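Local coordinates for dimethyladenosine transferase, putative (Plasmodium falciparum, PDB 2H1R), which probably dimethylates adenines of ribosomal RNA at N6, using S-adenosyl-L-methionine as methyl donor, at residues D209-I214 / A225-N230; F254-Y259 / K292-F297. All blocks are in the same frame, centred on the assembly; numbering follows the deposited sequence. Where two conformers were deposited one is given.

Both contacts lie in the helical part of the chain that follows the mixed methyltransferase sheet, with centres about 12 Å apart and away from the predicted S-adenosyl-L-methionine site. Contact 1 is buried and wholly apolar, bringing helix 205-216 against the short helix 223-227. Contact 2, farther from the centre of the chain and only partly buried, sets the start of helix 256-266 against the tail after helix 279-291, the end of the modelled chain; here two hydrogen bonds and a lysine on a tyrosine ring are added to the apolar packing. Phe-296 of that tail joins the two, touching Leu-211 and Ile-214 of contact 1.

Contact 1. Residues D209-I214 / A225-N230; sequences DNLLRI and AIFKRN
The ring of Phe-227 meets helix 205-216 with its edge: CD1 of Leu-211 sits close to the ring plane, 4.0 Å from the outermost carbon CZ of Phe-227. The two side chains cross at about a right angle. CG2 of Ile-214 approaches the same CZ of Phe-227 obliquely, at 4.4 Å, and Phe-289 brings a second ring against Phe-227, the planes inclined at about 30°. Beside the aromatic, two beta-branched residues meet through their short methyls, Ile-214 CG2 lying 3.7 Å from Ile-226 CG2. In Ile-226 a chi1 of -62° turns CG1 beside the backbone N and puts CG2 anti to it, where this methyl also comes within 3.7 Å of the carbonyl oxygen of Ile-214. The contact joins two successive helices of the C-terminal helical region that follows the Rossmann-like methyltransferase core, and helix 230-246 packs on both partners, Met-235 on Ile-214, and Val-232 and Leu-236 on Phe-227. Phe-296, from the tail after helix 279-291, touches both Leu-211 and Ile-214, and Leu-286 of that helix also lies against Leu-211.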
ATOM      1  N   ASP A 209      -8.134  -8.692  -0.582  1.00 19.77           N
ATOM      2  CA  ASP A 209      -7.011  -9.120   0.230  1.00 20.26           C
ATOM      3  C   ASP A 209      -7.172 -10.584   0.682  1.00 19.46           C
ATOM      4  O   ASP A 209      -6.181 -11.317   0.800  1.00 19.22           O
ATOM      5  CB  ASP A 209      -6.778  -8.181   1.424  1.00 20.38           C
ATOM      6  CG  ASP A 209      -5.456  -8.451   2.122  1.00 23.12           C
ATOM      7  OD1 ASP A 209      -4.363  -8.335   1.488  1.00 25.43           O
ATOM      8  OD2 ASP A 209      -5.531  -8.816   3.298  1.00 25.49           O
ATOM      9  N   ASN A 210      -8.401 -11.024   0.934  0.50 18.68           N
ATOM     10  CA  ASN A 210      -8.582 -12.415   1.360  0.50 18.54           C
ATOM     11  C   ASN A 210      -8.370 -13.404   0.227  0.50 18.43           C
ATOM     12  O   ASN A 210      -7.803 -14.492   0.442  0.50 18.16           O
ATOM     13  CB  ASN A 210      -9.950 -12.647   2.002  0.50 18.85           C
ATOM     14  CG  ASN A 210     -10.043 -12.079   3.393  0.50 19.08           C
ATOM     15  OD1 ASN A 210      -9.039 -11.740   4.023  0.50 24.66           O
ATOM     16  ND2 ASN A 210     -11.257 -11.980   3.894  0.50 19.97           N
ATOM     17  N   LEU A 211      -8.816 -13.028  -0.962  1.00 17.65           N
ATOM     18  CA  LEU A 211      -8.559 -13.826  -2.183  1.00 17.97           C
ATOM     19  C   LEU A 211      -7.046 -13.939  -2.411  1.00 18.29           C
ATOM     20  O   LEU A 211      -6.521 -15.032  -2.684  1.00 17.82           O
ATOM     21  CB  LEU A 211      -9.225 -13.190  -3.411  1.00 16.79           C
ATOM     22  CG  LEU A 211      -8.847 -13.764  -4.791  1.00 14.70           C
ATOM     23  CD1 LEU A 211      -9.274 -15.235  -4.967  1.00 17.26           C
ATOM     24  CD2 LEU A 211      -9.404 -12.927  -5.944  1.00 19.77           C
ATOM     25  N   LEU A 212      -6.346 -12.821  -2.289  1.00 17.53           N
ATOM     26  CA  LEU A 212      -4.876 -12.857  -2.413  1.00 18.66           C
ATOM     27  C   LEU A 212      -4.194 -13.708  -1.368  1.00 18.74           C
ATOM     28  O   LEU A 212      -3.214 -14.369  -1.685  1.00 20.20           O
ATOM     29  CB  LEU A 212      -4.250 -11.455  -2.451  1.00 17.32           C
ATOM     30  CG  LEU A 212      -4.577 -10.624  -3.710  1.00 20.05           C
ATOM     31  CD1 LEU A 212      -3.986  -9.238  -3.515  1.00 22.96           C
ATOM     32  CD2 LEU A 212      -4.001 -11.190  -4.979  1.00 23.56           C
ATOM     33  N   ARG A 213      -4.673 -13.687  -0.129  1.00 19.44           N
ATOM     34  CA  ARG A 213      -4.107 -14.552   0.923  1.00 21.13           C
ATOM     35  C   ARG A 213      -4.281 -16.052   0.609  1.00 21.34           C
ATOM     36  O   ARG A 213      -3.351 -16.857   0.823  1.00 20.78           O
ATOM     37  CB  ARG A 213      -4.692 -14.208   2.299  1.00 21.42           C
ATOM     38  CG  ARG A 213      -4.127 -12.891   2.853  1.00 24.30           C
ATOM     39  CD  ARG A 213      -4.872 -12.521   4.145  1.00 28.27           C
ATOM     40  NE  ARG A 213      -4.407 -11.279   4.733  1.00 31.24           N
ATOM     41  CZ  ARG A 213      -3.415 -11.206   5.619  1.00 34.57           C
ATOM     42  NH1 ARG A 213      -2.776 -12.302   5.981  1.00 33.12           N
ATOM     43  NH2 ARG A 213      -3.046 -10.030   6.125  1.00 36.58           N
ATOM     44  N   ILE A 214      -5.427 -16.421   0.053  1.00 20.42           N
ATOM     45  CA  ILE A 214      -5.627 -17.797  -0.373  1.00 22.21           C
ATOM     46  C   ILE A 214      -4.618 -18.190  -1.447  1.00 21.78           C
ATOM     47  O   ILE A 214      -3.947 -19.231  -1.331  1.00 23.05           O
ATOM     48  CB  ILE A 214      -7.076 -18.045  -0.908  1.00 21.83           C
ATOM     49  CG1 ILE A 214      -8.093 -17.828   0.201  1.00 24.23           C
ATOM     50  CG2 ILE A 214      -7.219 -19.472  -1.421  1.00 25.67           C
ATOM     51  CD1 ILE A 214      -9.540 -17.862  -0.299  1.00 24.03           C
ATOM     52  N   ALA A 225      -4.573 -26.312  -8.097  1.00 21.05           N
ATOM     53  CA  ALA A 225      -4.061 -26.968  -6.887  1.00 21.00           C
ATOM     54  C   ALA A 225      -4.449 -26.246  -5.597  1.00 21.23           C
ATOM     55  O   ALA A 225      -4.655 -26.877  -4.569  1.00 21.65           O
ATOM     56  CB  ALA A 225      -2.538 -27.107  -6.974  1.00 20.99           C
ATOM     57  N   ILE A 226      -4.512 -24.919  -5.655  1.00 20.86           N
ATOM     58  CA  ILE A 226      -4.943 -24.090  -4.502  1.00 20.85           C
ATOM     59  C   ILE A 226      -6.414 -24.344  -4.187  1.00 19.40           C
ATOM     60  O   ILE A 226      -6.768 -24.667  -3.058  1.00 20.73           O
ATOM     61  CB  ILE A 226      -4.790 -22.577  -4.853  1.00 20.95           C
ATOM     62  CG1 ILE A 226      -3.310 -22.205  -5.139  1.00 20.51           C
ATOM     63  CG2 ILE A 226      -5.408 -21.681  -3.747  1.00 19.75           C
ATOM     64  CD1 ILE A 226      -2.474 -22.105  -3.936  1.00 21.59           C
ATOM     65  N   PHE A 227      -7.261 -24.199  -5.194  1.00 20.19           N
ATOM     66  CA  PHE A 227      -8.727 -24.229  -4.990  1.00 21.47           C
ATOM     67  C   PHE A 227      -9.299 -25.637  -4.834  1.00 22.32           C
ATOM     68  O   PHE A 227     -10.430 -25.801  -4.331  1.00 24.04           O
ATOM     69  CB  PHE A 227      -9.458 -23.418  -6.091  1.00 20.79           C
ATOM     70  CG  PHE A 227      -9.406 -21.938  -5.859  1.00 19.98           C
ATOM     71  CD1 PHE A 227     -10.335 -21.323  -5.039  1.00 22.38           C
ATOM     72  CD2 PHE A 227      -8.359 -21.155  -6.412  1.00 22.16           C
ATOM     73  CE1 PHE A 227     -10.266 -19.938  -4.801  1.00 21.51           C
ATOM     74  CE2 PHE A 227      -8.261 -19.788  -6.155  1.00 22.43           C
ATOM     75  CZ  PHE A 227      -9.245 -19.175  -5.347  1.00 21.94           C
ATOM     76  N   LYS A 228      -8.560 -26.662  -5.249  1.00 22.98           N
ATOM     77  CA  LYS A 228      -9.097 -28.031  -5.089  1.00 23.08           C
ATOM     78  C   LYS A 228      -8.960 -28.542  -3.668  1.00 23.71           C
ATOM     79  O   LYS A 228      -9.539 -29.572  -3.319  1.00 23.67           O
ATOM     80  CB  LYS A 228      -8.476 -29.013  -6.101  1.00 24.56           C
ATOM     81  CG  LYS A 228      -7.125 -29.548  -5.647  1.00 26.76           C
ATOM     82  CD  LYS A 228      -6.355 -30.108  -6.823  1.00 33.49           C
ATOM     83  CE  LYS A 228      -5.026 -30.696  -6.394  1.00 35.14           C
ATOM     84  NZ  LYS A 228      -4.429 -31.242  -7.625  1.00 37.31           N
ATOM     85  N   ARG A 229      -8.184 -27.850  -2.841  1.00 22.93           N
ATOM     86  CA  ARG A 229      -7.968 -28.317  -1.474  1.00 24.60           C
ATOM     87  C   ARG A 229      -9.294 -28.304  -0.720  1.00 23.84           C
ATOM     88  O   ARG A 229     -10.049 -27.343  -0.824  1.00 21.92           O
ATOM     89  CB  ARG A 229      -6.961 -27.438  -0.758  1.00 24.96           C
ATOM     90  CG  ARG A 229      -5.553 -27.682  -1.260  1.00 30.54           C
ATOM     91  CD  ARG A 229      -5.023 -28.923  -0.563  1.00 37.37           C
ATOM     92  NE  ARG A 229      -4.565 -28.587   0.772  1.00 41.72           N
ATOM     93  CZ  ARG A 229      -3.283 -28.585   1.139  1.00 44.17           C
ATOM     94  NH1 ARG A 229      -2.342 -28.944   0.271  1.00 42.74           N
ATOM     95  NH2 ARG A 229      -2.950 -28.254   2.387  1.00 46.36           N
ATOM     96  N   ASN A 230      -9.553 -29.374   0.025  1.00 23.20           N
ATOM     97  CA  ASN A 230     -10.840 -29.577   0.687  1.00 24.23           C
ATOM     98  C   ASN A 230     -11.127 -28.469   1.684  1.00 23.99           C
ATOM     99  O   ASN A 230     -12.278 -28.017   1.791  1.00 24.56           O
ATOM    100  CB  ASN A 230     -10.890 -30.955   1.354  1.00 25.12           C
ATOM    101  CG  ASN A 230     -12.297 -31.438   1.574  1.00 28.94           C
ATOM    102  OD1 ASN A 230     -12.799 -31.404   2.695  1.00 30.50           O
ATOM    103  ND2 ASN A 230     -12.957 -31.877   0.498  1.00 30.07           N
TER

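Contact 2. Residues F254-Y259 / K292-F297; sequences FPFKKY and KGIHFF
Lys-292 lays its aliphatic chain over one face of the Tyr-259 ring, with CD 4.1 Å from the ring centroid and displaced toward the rim, a CH-pi contact. The two side chains run past each other in opposite directions, and each ends on the backbone of the other residue. NZ of Lys-292 donates to the carbonyl oxygen of Tyr-259 at 2.6 Å, in the carbonyl plane and on a lone pair. At the other end the phenol OH of Tyr-259 donates to the carbonyl oxygen of Lys-292 at 2.7 Å, bent to 121° at that oxygen and tilted slightly from its carbonyl plane. This reciprocal pair fixes the position of the ring along the lysine. The extended chain beyond CG, started by a chi1 of -78° that turns CG beside the backbone N, also brings NZ of Lys-292 to 4.5 Å from the centroid of the Tyr-259 ring, an off-centre cation-pi contact. Asp-262 and Val-263, farther along helix 256-266, also touch this lysine. On the same side of the Tyr-259 ring plane as the lysine, CD1 of Ile-294 touches two aromatics in the angle between them, 4.0 Å from CD2 of Tyr-259 and 4.0 Å from CZ of Phe-256, oblique to both rings. Phe-256 rests in turn on Leu-236 of helix 230-246. Gly-293, with its positive phi, ends helix 279-291 in a Schellman motif, and this helix C-terminus docks with its tail on the first turn of helix 256-266, in the C-terminal helical domain after the Rossmann-like core, as in other rRNA adenine dimethyltransferases.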
ATOM      1  N   PHE A 254     -25.752 -28.251  -7.915  1.00 33.26           N
ATOM      2  CA  PHE A 254     -24.596 -28.633  -8.695  1.00 31.86           C
ATOM      3  C   PHE A 254     -23.446 -28.800  -7.709  1.00 30.81           C
ATOM      4  O   PHE A 254     -23.413 -28.095  -6.688  1.00 30.54           O
ATOM      5  CB  PHE A 254     -24.302 -27.524  -9.703  1.00 32.50           C
ATOM      6  CG  PHE A 254     -23.473 -27.963 -10.842  1.00 32.74           C
ATOM      7  CD1 PHE A 254     -24.013 -28.799 -11.826  1.00 31.76           C
ATOM      8  CD2 PHE A 254     -22.142 -27.582 -10.927  1.00 33.57           C
ATOM      9  CE1 PHE A 254     -23.231 -29.238 -12.892  1.00 33.38           C
ATOM     10  CE2 PHE A 254     -21.362 -27.989 -11.996  1.00 34.05           C
ATOM     11  CZ  PHE A 254     -21.912 -28.826 -12.987  1.00 33.27           C
ATOM     12  N   PRO A 255     -22.510 -29.740  -7.982  1.00 29.35           N
ATOM     13  CA  PRO A 255     -21.433 -29.910  -6.988  1.00 28.48           C
ATOM     14  C   PRO A 255     -20.588 -28.643  -6.848  1.00 26.33           C
ATOM     15  O   PRO A 255     -20.139 -28.098  -7.843  1.00 26.06           O
ATOM     16  CB  PRO A 255     -20.591 -31.074  -7.537  1.00 27.96           C
ATOM     17  CG  PRO A 255     -21.060 -31.336  -8.907  1.00 29.22           C
ATOM     18  CD  PRO A 255     -22.403 -30.694  -9.107  1.00 29.64           C
ATOM     19  N   PHE A 256     -20.385 -28.201  -5.618  1.00 25.47           N
ATOM     20  CA  PHE A 256     -19.707 -26.901  -5.391  1.00 25.14           C
ATOM     21  C   PHE A 256     -18.299 -26.921  -5.916  1.00 24.32           C
ATOM     22  O   PHE A 256     -17.836 -25.936  -6.465  1.00 25.62           O
ATOM     23  CB  PHE A 256     -19.652 -26.530  -3.921  1.00 24.36           C
ATOM     24  CG  PHE A 256     -19.104 -25.159  -3.677  1.00 25.67           C
ATOM     25  CD1 PHE A 256     -19.906 -24.023  -3.880  1.00 27.03           C
ATOM     26  CD2 PHE A 256     -17.776 -24.978  -3.300  1.00 25.57           C
ATOM     27  CE1 PHE A 256     -19.402 -22.731  -3.630  1.00 22.07           C
ATOM     28  CE2 PHE A 256     -17.255 -23.686  -3.064  1.00 23.01           C
ATOM     29  CZ  PHE A 256     -18.054 -22.560  -3.253  1.00 22.42           C
ATOM     30  N   LYS A 257     -17.591 -28.028  -5.702  1.00 24.41           N
ATOM     31  CA  LYS A 257     -16.224 -28.122  -6.245  1.00 24.85           C
ATOM     32  C   LYS A 257     -16.159 -27.780  -7.740  1.00 24.37           C
ATOM     33  O   LYS A 257     -15.311 -26.977  -8.160  1.00 24.43           O
ATOM     34  CB  LYS A 257     -15.612 -29.487  -5.977  1.00 24.64           C
ATOM     35  CG  LYS A 257     -14.201 -29.627  -6.533  1.00 27.05           C
ATOM     36  CD  LYS A 257     -13.637 -30.993  -6.190  1.00 32.51           C
ATOM     37  CE  LYS A 257     -12.359 -31.244  -6.973  1.00 34.71           C
ATOM     38  NZ  LYS A 257     -11.785 -32.555  -6.532  1.00 36.33           N
ATOM     39  N   LYS A 258     -17.061 -28.365  -8.547  1.00 24.60           N
ATOM     40  CA  LYS A 258     -17.134 -28.056  -9.989  1.00 25.86           C
ATOM     41  C   LYS A 258     -17.583 -26.611 -10.293  1.00 25.26           C
ATOM     42  O   LYS A 258     -17.049 -25.935 -11.191  1.00 24.84           O
ATOM     43  CB  LYS A 258     -18.063 -29.065 -10.701  1.00 25.57           C
ATOM     44  CG  LYS A 258     -17.851 -29.137 -12.194  1.00 29.32           C
ATOM     45  CD  LYS A 258     -18.742 -30.256 -12.817  1.00 29.37           C
ATOM     46  CE  LYS A 258     -18.428 -30.459 -14.282  1.00 36.03           C
ATOM     47  NZ  LYS A 258     -17.085 -31.121 -14.423  1.00 40.19           N
ATOM     48  N   TYR A 259     -18.595 -26.170  -9.563  1.00 25.69           N
ATOM     49  CA  TYR A 259     -19.072 -24.768  -9.567  1.00 26.60           C
ATOM     50  C   TYR A 259     -17.922 -23.755  -9.394  1.00 26.56           C
ATOM     51  O   TYR A 259     -17.770 -22.817 -10.179  1.00 27.00           O
ATOM     52  CB  TYR A 259     -20.069 -24.595  -8.423  1.00 26.12           C
ATOM     53  CG  TYR A 259     -20.900 -23.330  -8.501  1.00 27.01           C
ATOM     54  CD1 TYR A 259     -21.648 -23.006  -9.654  1.00 28.32           C
ATOM     55  CD2 TYR A 259     -20.931 -22.452  -7.422  1.00 28.26           C
ATOM     56  CE1 TYR A 259     -22.408 -21.807  -9.693  1.00 26.51           C
ATOM     57  CE2 TYR A 259     -21.682 -21.286  -7.460  1.00 24.97           C
ATOM     58  CZ  TYR A 259     -22.425 -20.993  -8.567  1.00 25.51           C
ATOM     59  OH  TYR A 259     -23.140 -19.820  -8.543  1.00 25.24           O
ATOM     60  N   LYS A 292     -20.812 -15.458  -9.259  1.00 23.56           N
ATOM     61  CA  LYS A 292     -21.415 -16.741  -8.832  1.00 23.46           C
ATOM     62  C   LYS A 292     -21.912 -16.766  -7.420  1.00 22.76           C
ATOM     63  O   LYS A 292     -22.370 -17.808  -6.942  1.00 23.95           O
ATOM     64  CB  LYS A 292     -20.402 -17.872  -9.021  1.00 23.00           C
ATOM     65  CG  LYS A 292     -20.313 -18.301 -10.457  1.00 23.91           C
ATOM     66  CD  LYS A 292     -19.343 -19.466 -10.663  1.00 28.54           C
ATOM     67  CE  LYS A 292     -19.790 -20.312 -11.880  1.00 31.53           C
ATOM     68  NZ  LYS A 292     -19.000 -21.561 -12.063  1.00 31.46           N
ATOM     69  N   GLY A 293     -21.799 -15.638  -6.716  1.00 21.09           N
ATOM     70  CA  GLY A 293     -22.146 -15.597  -5.289  1.00 20.38           C
ATOM     71  C   GLY A 293     -21.092 -16.146  -4.348  1.00 20.33           C
ATOM     72  O   GLY A 293     -21.387 -16.448  -3.197  1.00 22.80           O
ATOM     73  N   ILE A 294     -19.869 -16.320  -4.845  1.00 20.91           N
ATOM     74  CA  ILE A 294     -18.758 -16.784  -4.003  1.00 20.85           C
ATOM     75  C   ILE A 294     -17.959 -15.549  -3.556  1.00 20.60           C
ATOM     76  O   ILE A 294     -17.356 -14.861  -4.371  1.00 20.11           O
ATOM     77  CB  ILE A 294     -17.841 -17.802  -4.765  1.00 20.72           C
ATOM     78  CG1 ILE A 294     -18.647 -19.056  -5.166  1.00 19.64           C
ATOM     79  CG2 ILE A 294     -16.604 -18.214  -3.897  1.00 18.69           C
ATOM     80  CD1 ILE A 294     -17.998 -19.926  -6.261  1.00 20.28           C
ATOM     81  N   HIS A 295     -17.999 -15.307  -2.248  1.00 21.81           N
ATOM     82  CA  HIS A 295     -17.378 -14.186  -1.590  1.00 22.18           C
ATOM     83  C   HIS A 295     -16.273 -14.644  -0.636  1.00 23.48           C
ATOM     84  O   HIS A 295     -16.338 -15.745  -0.059  1.00 24.07           O
ATOM     85  CB  HIS A 295     -18.454 -13.346  -0.854  1.00 22.83           C
ATOM     86  CG  HIS A 295     -19.387 -12.661  -1.803  1.00 22.33           C
ATOM     87  ND1 HIS A 295     -19.186 -11.364  -2.224  1.00 23.84           N
ATOM     88  CD2 HIS A 295     -20.453 -13.125  -2.507  1.00 25.12           C
ATOM     89  CE1 HIS A 295     -20.122 -11.038  -3.101  1.00 25.85           C
ATOM     90  NE2 HIS A 295     -20.898 -12.092  -3.298  1.00 23.43           N
ATOM     91  N   PHE A 296     -15.267 -13.780  -0.471  1.00 24.63           N
ATOM     92  CA  PHE A 296     -14.087 -14.051   0.368  1.00 25.75           C
ATOM     93  C   PHE A 296     -14.146 -13.335   1.744  1.00 27.83           C
ATOM     94  O   PHE A 296     -13.969 -12.132   1.831  1.00 28.66           O
ATOM     95  CB  PHE A 296     -12.819 -13.728  -0.461  1.00 25.87           C
ATOM     96  CG  PHE A 296     -12.742 -14.549  -1.752  1.00 22.83           C
ATOM     97  CD1 PHE A 296     -12.155 -15.812  -1.747  1.00 24.11           C
ATOM     98  CD2 PHE A 296     -13.291 -14.079  -2.934  1.00 24.21           C
ATOM     99  CE1 PHE A 296     -12.094 -16.593  -2.918  1.00 22.56           C
ATOM    100  CE2 PHE A 296     -13.260 -14.850  -4.102  1.00 23.64           C
ATOM    101  CZ  PHE A 296     -12.656 -16.126  -4.083  1.00 23.16           C
ATOM    102  N   PHE A 297     -14.395 -14.110   2.796  1.00 30.23           N
ATOM    103  CA  PHE A 297     -14.574 -13.601   4.174  1.00 32.57           C
ATOM    104  C   PHE A 297     -14.110 -14.639   5.198  1.00 33.71           C
ATOM    105  O   PHE A 297     -14.419 -15.838   5.052  1.00 34.15           O
ATOM    106  CB  PHE A 297     -16.055 -13.290   4.403  1.00 33.34           C
ATOM    107  CG  PHE A 297     -16.388 -12.842   5.827  1.00 36.24           C
ATOM    108  CD1 PHE A 297     -16.867 -13.768   6.774  1.00 37.97           C
ATOM    109  CD2 PHE A 297     -16.214 -11.513   6.216  1.00 36.35           C
ATOM    110  CE1 PHE A 297     -17.172 -13.357   8.088  1.00 39.68           C
ATOM    111  CE2 PHE A 297     -16.517 -11.091   7.540  1.00 37.45           C
ATOM    112  CZ  PHE A 297     -16.991 -12.007   8.464  1.00 38.63           C
TER